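Local coordinates for hypothetical protein AF1704 (Archaeoglobus fulgidus, PDB 1ZBM) that probably converts cyclic dehypoxanthine futalosine into 1,4-dihydroxy-6-naphthoate, a step in menaquinone (vitamin K2) biosynthesis, at residues K11-H16 with A57-T62; R77-G82 with N186-D191; D87-V92 with Y241-T246; N116-L121 with L167-W172. One frame throughout, in Å; residues are numbered along the deposited sequence.

Contact 1. Residues K11-H16 with A57-T62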
# COMPACT_ATOMS: atom_id res chain seq x y z
N LYS A 11 5.60 -20.01 -15.42
CA LYS A 11 5.27 -20.33 -14.03
C LYS A 11 5.93 -19.26 -13.14
O LYS A 11 7.16 -19.16 -13.08
CB LYS A 11 5.81 -21.73 -13.71
CG LYS A 11 5.36 -22.34 -12.38
CD LYS A 11 5.98 -21.62 -11.19
CE LYS A 11 5.73 -22.35 -9.87
NZ LYS A 11 6.28 -23.75 -9.91
N ILE A 12 5.09 -18.47 -12.47
CA ILE A 12 5.58 -17.39 -11.61
C ILE A 12 4.87 -17.23 -10.27
O ILE A 12 3.77 -17.75 -10.07
CB ILE A 12 5.49 -16.01 -12.32
CG1 ILE A 12 4.02 -15.66 -12.58
CG2 ILE A 12 6.27 -16.05 -13.62
CD1 ILE A 12 3.82 -14.27 -13.18
N ARG A 13 5.52 -16.51 -9.36
CA ARG A 13 4.94 -16.26 -8.04
C ARG A 13 4.51 -14.80 -7.94
O ARG A 13 5.28 -13.89 -8.25
CB ARG A 13 5.95 -16.60 -6.93
CG ARG A 13 6.23 -18.10 -6.83
CD ARG A 13 7.02 -18.45 -5.58
NE ARG A 13 8.37 -17.91 -5.58
CZ ARG A 13 9.22 -18.04 -4.56
NH1 ARG A 13 10.44 -17.51 -4.63
NH2 ARG A 13 8.85 -18.70 -3.47
N VAL A 14 3.27 -14.60 -7.54
CA VAL A 14 2.69 -13.27 -7.40
C VAL A 14 2.31 -13.08 -5.94
O VAL A 14 1.42 -13.76 -5.42
CB VAL A 14 1.45 -13.11 -8.32
CG1 VAL A 14 0.87 -11.70 -8.21
CG2 VAL A 14 1.85 -13.40 -9.76
N ALA A 15 3.02 -12.17 -5.29
CA ALA A 15 2.80 -11.89 -3.89
C ALA A 15 2.09 -10.57 -3.65
O ALA A 15 2.40 -9.55 -4.26
CB ALA A 15 4.14 -11.89 -3.14
N HIS A 16 1.12 -10.63 -2.75
CA HIS A 16 0.37 -9.47 -2.37
C HIS A 16 -0.05 -9.60 -0.91
O HIS A 16 0.35 -10.55 -0.22
CB HIS A 16 -0.83 -9.23 -3.31
CG HIS A 16 -1.53 -10.47 -3.76
ND1 HIS A 16 -2.82 -10.77 -3.39
CD2 HIS A 16 -1.15 -11.44 -4.62
CE1 HIS A 16 -3.21 -11.87 -4.00
NE2 HIS A 16 -2.21 -12.30 -4.75
N ALA A 57 14.91 -10.26 -4.14
CA ALA A 57 14.28 -10.53 -5.44
C ALA A 57 13.64 -11.91 -5.39
O ALA A 57 13.80 -12.72 -6.30
CB ALA A 57 15.30 -10.46 -6.56
N GLU A 58 12.91 -12.15 -4.30
CA GLU A 58 12.25 -13.43 -4.06
C GLU A 58 11.17 -13.79 -5.07
O GLU A 58 11.18 -14.88 -5.63
CB GLU A 58 11.65 -13.42 -2.66
CG GLU A 58 11.12 -14.78 -2.22
CD GLU A 58 12.09 -15.53 -1.33
OE1 GLU A 58 12.12 -15.23 -0.11
OE2 GLU A 58 12.83 -16.39 -1.85
N TYR A 59 10.23 -12.89 -5.30
CA TYR A 59 9.15 -13.19 -6.23
C TYR A 59 9.27 -12.48 -7.58
O TYR A 59 9.97 -11.48 -7.71
CB TYR A 59 7.80 -12.83 -5.58
CG TYR A 59 7.66 -13.34 -4.17
CD1 TYR A 59 7.61 -14.71 -3.90
CD2 TYR A 59 7.59 -12.46 -3.10
CE1 TYR A 59 7.49 -15.18 -2.59
CE2 TYR A 59 7.47 -12.92 -1.80
CZ TYR A 59 7.42 -14.27 -1.54
OH TYR A 59 7.31 -14.71 -0.24
N GLU A 60 8.59 -13.03 -8.58
CA GLU A 60 8.59 -12.45 -9.91
C GLU A 60 7.80 -11.15 -9.88
O GLU A 60 8.18 -10.16 -10.49
CB GLU A 60 7.96 -13.39 -10.93
CG GLU A 60 8.86 -14.48 -11.44
CD GLU A 60 8.93 -15.70 -10.53
OE1 GLU A 60 8.17 -15.77 -9.54
OE2 GLU A 60 9.75 -16.59 -10.83
N VAL A 61 6.67 -11.17 -9.17
CA VAL A 61 5.81 -9.99 -9.05
C VAL A 61 5.38 -9.84 -7.59
O VAL A 61 4.83 -10.77 -7.00
CB VAL A 61 4.52 -10.12 -9.90
CG1 VAL A 61 3.67 -8.86 -9.75
CG2 VAL A 61 4.86 -10.35 -11.37
N THR A 62 5.63 -8.68 -7.01
CA THR A 62 5.26 -8.46 -5.62
C THR A 62 4.75 -7.06 -5.34
O THR A 62 5.23 -6.10 -5.94
CB THR A 62 6.45 -8.73 -4.67
OG1 THR A 62 6.07 -8.43 -3.32
CG2 THR A 62 7.63 -7.86 -5.04
O HOH W 1 12.81 -19.40 -3.15

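Contact 2. Residues R77-G82 with N186-D191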
# COMPACT_ATOMS: atom_id res chain seq x y z
N ARG A 77 11.06 -3.17 -11.39
CA ARG A 77 10.57 -1.96 -12.04
C ARG A 77 9.09 -1.85 -11.69
O ARG A 77 8.44 -2.85 -11.38
CB ARG A 77 10.75 -2.00 -13.55
CG ARG A 77 9.73 -2.80 -14.31
CD ARG A 77 9.92 -2.57 -15.80
NE ARG A 77 9.11 -3.49 -16.60
CZ ARG A 77 7.79 -3.41 -16.72
NH1 ARG A 77 7.11 -2.45 -16.10
NH2 ARG A 77 7.15 -4.29 -17.48
N ILE A 78 8.56 -0.63 -11.74
CA ILE A 78 7.16 -0.41 -11.40
C ILE A 78 6.22 -0.88 -12.49
O ILE A 78 6.39 -0.53 -13.66
CB ILE A 78 6.88 1.06 -11.11
CG1 ILE A 78 7.87 1.59 -10.07
CG2 ILE A 78 5.46 1.21 -10.59
CD1 ILE A 78 7.96 3.10 -10.02
N LEU A 79 5.23 -1.68 -12.11
CA LEU A 79 4.25 -2.17 -13.09
C LEU A 79 3.17 -1.10 -13.26
O LEU A 79 2.73 -0.50 -12.28
CB LEU A 79 3.65 -3.48 -12.59
CG LEU A 79 2.91 -4.30 -13.63
CD1 LEU A 79 3.90 -4.89 -14.65
CD2 LEU A 79 2.16 -5.42 -12.90
N SER A 80 2.73 -0.85 -14.48
CA SER A 80 1.74 0.19 -14.70
C SER A 80 0.43 0.00 -13.92
O SER A 80 -0.24 0.97 -13.61
CB SER A 80 1.44 0.33 -16.19
OG SER A 80 2.65 0.61 -16.90
N ALA A 81 0.10 -1.24 -13.57
CA ALA A 81 -1.12 -1.54 -12.85
C ALA A 81 -0.87 -2.17 -11.48
O ALA A 81 0.06 -2.96 -11.29
CB ALA A 81 -1.99 -2.48 -13.68
N GLY A 82 -1.74 -1.83 -10.52
CA GLY A 82 -1.62 -2.39 -9.19
C GLY A 82 -1.29 -1.38 -8.11
O GLY A 82 -1.44 -1.69 -6.92
N ASN A 186 2.88 -2.00 -7.54
CA ASN A 186 3.03 -3.36 -7.98
C ASN A 186 4.38 -3.38 -8.69
O ASN A 186 4.62 -2.57 -9.58
CB ASN A 186 1.92 -3.78 -8.94
CG ASN A 186 1.22 -5.04 -8.49
OD1 ASN A 186 0.60 -5.76 -9.28
ND2 ASN A 186 1.30 -5.32 -7.19
N ALA A 187 5.26 -4.28 -8.26
CA ALA A 187 6.60 -4.38 -8.80
C ALA A 187 6.88 -5.71 -9.50
O ALA A 187 6.54 -6.78 -8.98
CB ALA A 187 7.60 -4.16 -7.67
N ILE A 188 7.51 -5.64 -10.67
CA ILE A 188 7.84 -6.84 -11.43
C ILE A 188 9.35 -6.93 -11.67
O ILE A 188 9.97 -5.98 -12.15
CB ILE A 188 7.05 -6.89 -12.79
CG1 ILE A 188 7.39 -8.17 -13.56
CG2 ILE A 188 7.36 -5.68 -13.63
CD1 ILE A 188 6.47 -8.42 -14.73
N ARG A 189 9.93 -8.08 -11.33
CA ARG A 189 11.37 -8.32 -11.46
C ARG A 189 11.82 -7.97 -12.88
O ARG A 189 11.10 -8.22 -13.84
CB ARG A 189 11.68 -9.79 -11.10
CG ARG A 189 13.04 -10.01 -10.40
CD ARG A 189 13.13 -11.35 -9.64
NE ARG A 189 13.05 -12.51 -10.52
CZ ARG A 189 12.75 -13.75 -10.12
NH1 ARG A 189 12.51 -14.01 -8.84
NH2 ARG A 189 12.69 -14.73 -11.02
N ARG A 190 13.01 -7.39 -13.01
CA ARG A 190 13.48 -6.99 -14.33
C ARG A 190 14.02 -8.11 -15.22
O ARG A 190 14.20 -7.91 -16.42
CB ARG A 190 14.55 -5.90 -14.18
CG ARG A 190 14.05 -4.57 -13.59
CD ARG A 190 15.21 -3.63 -13.30
NE ARG A 190 14.81 -2.37 -12.68
CZ ARG A 190 14.23 -1.37 -13.33
NH1 ARG A 190 13.97 -1.47 -14.63
NH2 ARG A 190 13.91 -0.26 -12.68
N ASP A 191 14.27 -9.28 -14.64
CA ASP A 191 14.80 -10.41 -15.42
C ASP A 191 13.74 -11.23 -16.16
O ASP A 191 14.07 -12.21 -16.84
CB ASP A 191 15.60 -11.34 -14.51
CG ASP A 191 14.71 -12.15 -13.60
OD1 ASP A 191 14.09 -11.56 -12.69
OD2 ASP A 191 14.61 -13.38 -13.80
O HOH W 2 10.64 -6.13 -16.17
O HOH W 3 2.09 -0.44 -9.62

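Contact 3. Residues D87-V92 with Y241-T246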
# COMPACT_ATOMS: atom_id res chain seq x y z
N ASP A 87 -5.67 10.28 -2.81
CA ASP A 87 -6.00 11.52 -3.50
C ASP A 87 -7.04 12.24 -2.64
O ASP A 87 -8.24 12.09 -2.85
CB ASP A 87 -6.58 11.20 -4.89
CG ASP A 87 -6.54 12.38 -5.85
OD1 ASP A 87 -5.86 13.39 -5.54
OD2 ASP A 87 -7.17 12.29 -6.93
N GLY A 88 -6.56 13.00 -1.66
CA GLY A 88 -7.46 13.70 -0.75
C GLY A 88 -7.60 12.92 0.54
O GLY A 88 -8.37 13.29 1.44
N TYR A 89 -6.85 11.83 0.63
CA TYR A 89 -6.84 10.93 1.78
C TYR A 89 -5.59 10.06 1.75
O TYR A 89 -4.93 9.95 0.72
CB TYR A 89 -8.06 10.03 1.75
CG TYR A 89 -8.26 9.35 0.41
CD1 TYR A 89 -7.39 8.36 -0.05
CD2 TYR A 89 -9.36 9.69 -0.39
CE1 TYR A 89 -7.61 7.72 -1.28
CE2 TYR A 89 -9.58 9.07 -1.61
CZ TYR A 89 -8.72 8.09 -2.05
OH TYR A 89 -8.98 7.47 -3.24
N GLY A 90 -5.31 9.41 2.88
CA GLY A 90 -4.15 8.53 2.98
C GLY A 90 -3.84 8.14 4.42
O GLY A 90 -4.73 8.24 5.28
N PRO A 91 -2.61 7.69 4.73
CA PRO A 91 -2.28 7.31 6.11
C PRO A 91 -2.35 8.47 7.09
O PRO A 91 -2.27 9.64 6.71
CB PRO A 91 -0.86 6.74 5.98
CG PRO A 91 -0.31 7.48 4.79
CD PRO A 91 -1.47 7.44 3.83
N VAL A 92 -2.50 8.15 8.36
CA VAL A 92 -2.57 9.19 9.37
C VAL A 92 -1.96 8.71 10.67
O VAL A 92 -1.70 7.53 10.84
CB VAL A 92 -4.04 9.59 9.63
CG1 VAL A 92 -4.65 10.23 8.39
CG2 VAL A 92 -4.84 8.37 10.04
N TYR A 241 -8.50 2.81 -2.92
CA TYR A 241 -7.17 2.44 -3.40
C TYR A 241 -7.15 1.48 -4.59
O TYR A 241 -6.11 0.92 -4.93
CB TYR A 241 -6.36 1.87 -2.24
CG TYR A 241 -6.03 2.91 -1.19
CD1 TYR A 241 -5.17 3.97 -1.47
CD2 TYR A 241 -6.61 2.84 0.08
CE1 TYR A 241 -4.90 4.95 -0.52
CE2 TYR A 241 -6.34 3.82 1.04
CZ TYR A 241 -5.48 4.86 0.74
OH TYR A 241 -5.23 5.83 1.68
N VAL A 242 -8.31 1.29 -5.21
CA VAL A 242 -8.42 0.42 -6.39
C VAL A 242 -9.33 1.15 -7.38
O VAL A 242 -10.53 0.92 -7.41
CB VAL A 242 -9.06 -0.95 -6.04
CG1 VAL A 242 -9.14 -1.82 -7.29
CG2 VAL A 242 -8.27 -1.66 -4.95
N ASN A 243 -8.74 2.04 -8.17
CA ASN A 243 -9.48 2.83 -9.16
C ASN A 243 -8.62 3.12 -10.39
O ASN A 243 -7.73 2.35 -10.73
CB ASN A 243 -9.94 4.15 -8.55
CG ASN A 243 -8.86 4.78 -7.69
OD1 ASN A 243 -7.66 4.62 -7.95
ND2 ASN A 243 -9.28 5.51 -6.66
N ASP A 244 -8.89 4.24 -11.06
CA ASP A 244 -8.14 4.63 -12.26
C ASP A 244 -6.62 4.52 -12.10
O ASP A 244 -5.94 3.98 -12.97
CB ASP A 244 -8.46 6.07 -12.68
CG ASP A 244 -9.77 6.18 -13.39
OD1 ASP A 244 -9.98 5.44 -14.38
OD2 ASP A 244 -10.60 7.03 -12.97
N TYR A 245 -6.10 5.08 -11.01
CA TYR A 245 -4.67 5.08 -10.77
C TYR A 245 -4.10 3.67 -10.70
O TYR A 245 -2.96 3.42 -11.10
CB TYR A 245 -4.33 5.80 -9.46
CG TYR A 245 -4.73 7.26 -9.40
CD1 TYR A 245 -4.45 8.13 -10.46
CD2 TYR A 245 -5.34 7.79 -8.27
CE1 TYR A 245 -4.78 9.49 -10.38
CE2 TYR A 245 -5.67 9.14 -8.19
CZ TYR A 245 -5.39 9.98 -9.25
OH TYR A 245 -5.72 11.32 -9.17
N THR A 246 -4.91 2.75 -10.18
CA THR A 246 -4.51 1.35 -10.05
C THR A 246 -4.55 0.68 -11.41
O THR A 246 -3.71 -0.16 -11.73
CB THR A 246 -5.46 0.59 -9.09
OG1 THR A 246 -5.82 1.45 -8.00
CG2 THR A 246 -4.78 -0.66 -8.53
O HOH W 4 -7.34 7.69 -5.53

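Contact 4. Residues N116-L121 with L167-W172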
# COMPACT_ATOMS: atom_id res chain seq x y z
N ASN A 116 5.78 5.58 6.57
CA ASN A 116 6.85 5.89 7.49
C ASN A 116 7.72 6.99 6.92
O ASN A 116 8.06 7.95 7.62
CB ASN A 116 7.70 4.66 7.78
CG ASN A 116 7.92 4.47 9.27
OD1 ASN A 116 8.34 5.41 9.97
ND2 ASN A 116 7.62 3.27 9.76
N LEU A 117 8.06 6.86 5.64
CA LEU A 117 8.88 7.86 4.97
C LEU A 117 8.21 9.23 5.15
O LEU A 117 8.87 10.20 5.51
CB LEU A 117 9.01 7.51 3.48
CG LEU A 117 9.78 8.51 2.61
CD1 LEU A 117 11.19 8.71 3.16
CD2 LEU A 117 9.85 7.98 1.17
N LEU A 118 6.90 9.29 4.91
CA LEU A 118 6.14 10.53 5.06
C LEU A 118 6.25 11.09 6.49
O LEU A 118 6.49 12.29 6.68
CB LEU A 118 4.67 10.32 4.70
CG LEU A 118 4.33 10.15 3.22
CD1 LEU A 118 2.90 9.62 3.05
CD2 LEU A 118 4.50 11.46 2.52
N LEU A 119 6.06 10.23 7.48
CA LEU A 119 6.14 10.65 8.87
C LEU A 119 7.53 11.22 9.14
O LEU A 119 7.66 12.31 9.71
CB LEU A 119 5.86 9.46 9.80
CG LEU A 119 5.94 9.70 11.32
CD1 LEU A 119 4.91 10.75 11.72
CD2 LEU A 119 5.68 8.40 12.08
N LYS A 120 8.57 10.50 8.73
CA LYS A 120 9.94 10.93 8.91
C LYS A 120 10.23 12.26 8.22
O LYS A 120 11.21 12.93 8.54
CB LYS A 120 10.90 9.84 8.41
CG LYS A 120 10.86 8.55 9.25
CD LYS A 120 11.25 7.33 8.44
CE LYS A 120 12.68 7.42 7.95
NZ LYS A 120 12.95 6.37 6.92
N LEU A 121 9.39 12.64 7.26
CA LEU A 121 9.56 13.91 6.55
C LEU A 121 8.76 15.03 7.22
O LEU A 121 9.15 16.18 7.16
CB LEU A 121 9.08 13.79 5.10
CG LEU A 121 9.96 13.02 4.11
CD1 LEU A 121 9.16 12.77 2.86
CD2 LEU A 121 11.22 13.83 3.80
N LEU A 167 -2.18 14.01 12.93
CA LEU A 167 -1.36 14.32 11.75
C LEU A 167 -2.01 13.64 10.56
O LEU A 167 -2.09 12.41 10.50
CB LEU A 167 0.08 13.81 11.92
CG LEU A 167 1.17 14.28 10.93
CD1 LEU A 167 2.47 13.50 11.17
CD2 LEU A 167 0.73 14.08 9.50
N ASP A 168 -2.47 14.44 9.61
CA ASP A 168 -3.08 13.89 8.40
C ASP A 168 -1.99 13.95 7.33
O ASP A 168 -1.73 15.01 6.78
CB ASP A 168 -4.31 14.73 7.99
CG ASP A 168 -5.09 14.10 6.86
OD1 ASP A 168 -4.49 13.80 5.79
OD2 ASP A 168 -6.32 13.88 7.04
N LEU A 169 -1.36 12.81 7.08
CA LEU A 169 -0.27 12.73 6.12
C LEU A 169 -0.63 13.27 4.74
O LEU A 169 0.25 13.77 4.03
CB LEU A 169 0.24 11.29 6.02
CG LEU A 169 0.96 10.83 7.29
CD1 LEU A 169 1.23 9.34 7.22
CD2 LEU A 169 2.26 11.60 7.44
N TRP A 170 -1.89 13.19 4.35
CA TRP A 170 -2.25 13.73 3.06
C TRP A 170 -2.23 15.25 3.10
O TRP A 170 -1.78 15.88 2.14
CB TRP A 170 -3.64 13.27 2.59
CG TRP A 170 -4.17 14.16 1.50
CD1 TRP A 170 -5.00 15.23 1.65
CD2 TRP A 170 -3.81 14.13 0.11
NE1 TRP A 170 -5.18 15.87 0.45
CE2 TRP A 170 -4.46 15.21 -0.51
CE3 TRP A 170 -2.99 13.29 -0.67
CZ2 TRP A 170 -4.33 15.48 -1.89
CZ3 TRP A 170 -2.86 13.56 -2.04
CH2 TRP A 170 -3.53 14.65 -2.63
N ASP A 171 -2.69 15.86 4.18
CA ASP A 171 -2.66 17.31 4.24
C ASP A 171 -1.23 17.78 4.19
O ASP A 171 -0.90 18.79 3.57
CB ASP A 171 -3.31 17.85 5.51
CG ASP A 171 -4.77 17.54 5.58
OD1 ASP A 171 -5.44 17.58 4.53
OD2 ASP A 171 -5.25 17.26 6.70
N TRP A 172 -0.36 17.03 4.86
CA TRP A 172 1.05 17.38 4.87
C TRP A 172 1.66 17.26 3.49
O TRP A 172 2.47 18.11 3.09
CB TRP A 172 1.83 16.49 5.82
CG TRP A 172 3.27 16.84 5.83
CD1 TRP A 172 3.88 17.78 6.62
CD2 TRP A 172 4.29 16.30 4.98
NE1 TRP A 172 5.21 17.86 6.30
CE2 TRP A 172 5.49 16.97 5.30
CE3 TRP A 172 4.30 15.33 3.97
CZ2 TRP A 172 6.71 16.69 4.65
CZ3 TRP A 172 5.50 15.05 3.32
CH2 TRP A 172 6.69 15.73 3.66

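Contact 1. Residues K11-H16 with A57-T62
Arg13 and Tyr59 meet with their side chains at about a right angle. The rim atom CD1 of the Tyr59 ring stands over the centre of the Arg13 guanidinium, while Arg13 NE lies at the edge of that ring, 3.7 Å from Tyr59 CD1, with the two planes 71° apart. The arginine chain bends at chi3 (-66°), which turns NH1 toward Glu58: it gives a weak bond to Glu58 O (2.9 Å, 128° at the hydrogen) and a long salt bridge to Glu58 OE2 at 3.8 Å; a water that accepts weakly from NH1 and donates to Glu58 OE2 also joins the latter pair. Over one face of the same tyrosine ring sits Ala15 CB, a CH-pi contact 3.9 Å from the centroid. Glu60 CG lies against Ile12 CG2, and the bend at chi2 turns the carboxylate back so that OE1 accepts a hydrogen bond from Arg13 N (2.8 Å), the donor coming from above the carboxylate plane. An alanine in place of Arg13 would probably remove the weak bond to Glu58 O and the long ion pair with Glu58, and uncover the edge of the Tyr59 ring. Beyond these side chains the backbones run as parallel strands, Arg13 O accepting from Val61 N (3.2 Å) and Val61 O from Ala15 N (2.9 Å). Tyr59 OH is held by Glu45 and Lys53. Strand 11-16 lies between strands 39-44 and 61-65; Leu50 of helix 47-53 packs on Ala15, Tyr59 and Thr62, and Phe200 of helix 194-213 packs on Val14 and Val61.

Contact 2. Residues R77-G82 with N186-D191
Arg77 meets two residues of 186-191 at different points along its side chain. Its CB presses on one face of the Arg190 guanidinium, offset toward the rim, with Arg190 NH1 at 3.4 Å. CG, set between the backbone N and the carbonyl carbon (chi1 80°), touches Ile188 CG2 at 3.8 Å. From there the chain runs extended beside Ile188, NE giving a weak bond to a water that also donates to Arg189 O. At the tip, Ile188 CG2 stands over the centre of the guanidinium, 3.9 Å from Arg77 CZ; NH1 bonds weakly to Ile78 O, and NH2 reaches Gln197. Arg190 is tied in turn to Asp73 O. Ile188 CG2 also carries Leu79 CD1, at 3.7 Å. The backbones pair at Arg77 and Ile188, whose N and O atoms exchange two bonds, and Leu79 N adds a 2.8 Å bond to Asn186 O. Farther on, a water links Leu79 O to Asn186 N, and Gly82 leaves room for Asn186, whose CG a side chain there would strike. This is an antiparallel ladder at the rim of a mixed five-stranded sheet, strand 76-86 being outermost, as in the alpha/beta lobes of the periplasmic-binding-protein fold.

Contact 3. Residues D87-V92 with Y241-T246
Tyr89 turns the edge of its ring to the face of Tyr241, a T-shaped pair with centroids 5.6 Å apart and planes at 84°. The two side chains slide past each other in opposite directions, so that Tyr241 OH arrives at the edge of the Tyr89 ring, near its plane, and Tyr89 CE1 comes to 3.9 Å from Tyr241 CE1. One face of the Tyr89 ring is lined by the backbone N of Asp87. The pair belongs to the middle of a two-lobed fold of the periplasmic-binding-protein type, where the loop between strands 76-86 and 92-95 meets the turn from helix 231-241 into helix 244-247. Pro91 and Tyr241 lie near the predicted substrate-binding Ala115 and the predicted proton acceptor His152, respectively. Tyr89 CG sits between the backbone N and the carbonyl carbon (chi1 50°), sending the phenol to the helix turn; its OH is bonded to Met240 O and, through a water, to ND2 of Asn243, the N-cap residue of helix 244-247. Asp87 OD2 lies at the edge of the Tyr245 ring, in its plane, and Tyr245 OH donates to it at 2.8 Å from above the carboxylate plane. An alanine in place of Asp87 would probably leave the Tyr245 hydroxyl without this acceptor and that ring freer to turn. Tyr241 OH is held by Gln155 and also lies 3.2 Å from Gly90 CA.

Contact 4. Residues N116-L121 with L167-W172
A helix against a strand-to-helix turn forms this buried contact: helix 114-122, which starts at the predicted substrate-binding Thr114 and Ala115, packs on the end of edge strand 164-168 and the start of helix 169-174. Leu121 and Trp172 cross at about a right angle, Leu121 CB coming to 3.4 Å from Trp172 CH2 by an oblique approach. Leu118 meets the same six-membered ring farther round, its CD2 3.8 Å from Trp172 CZ3, while Leu118 O lies over one face of the indole. Trp172 CG is anti to the backbone N (chi1 180°), which swings the indole out from its own helix to the neighbouring one. Toward strand 164-168, Leu169 CD2 touches Leu118 CB at 3.9 Å and nears Leu119 N, and the branch ends Leu119 CD1 and Leu167 CD1 meet at 3.7 Å. Asp168 caps the second helix, OD1 accepting from Asp171 N at 3.2 Å and more weakly from Trp170 N. Val108 of strand 105-108 backs Leu119, and Met263 of helix 251-265 touches Trp172. No hydrogen bond or charge pair crosses; the fit, set by shape rather than polar direction, rests on leucine side chains and on the indole laid against them and backbone carbonyls of 116-121.

Overall arrangement
Contacts 1 and 2, centres 10 Å apart, share a mixed sheet, whose neighbouring strands 61-65 and 181-189 are joined by a probable hydrogen bond from Thr62 N to Ala187 O. The centre of contact 4 lies about 29 Å from that of contact 1, beside the second five-stranded sheet. Contact 3 stands between, touching contact 2 by a probable hydrogen bond from Gly82 N to Thr246 O and contact 4 where Pro91 and Leu169 pack. Along the chain contact 1 closes first, contacts 2 and 3 interleave, and contact 4 is nested inside both. The chain passes between the sheets repeatedly, consistent with a two-lobed binding-protein architecture whose predicted substrate and proton-acceptor sites lie near contacts 3 and 4.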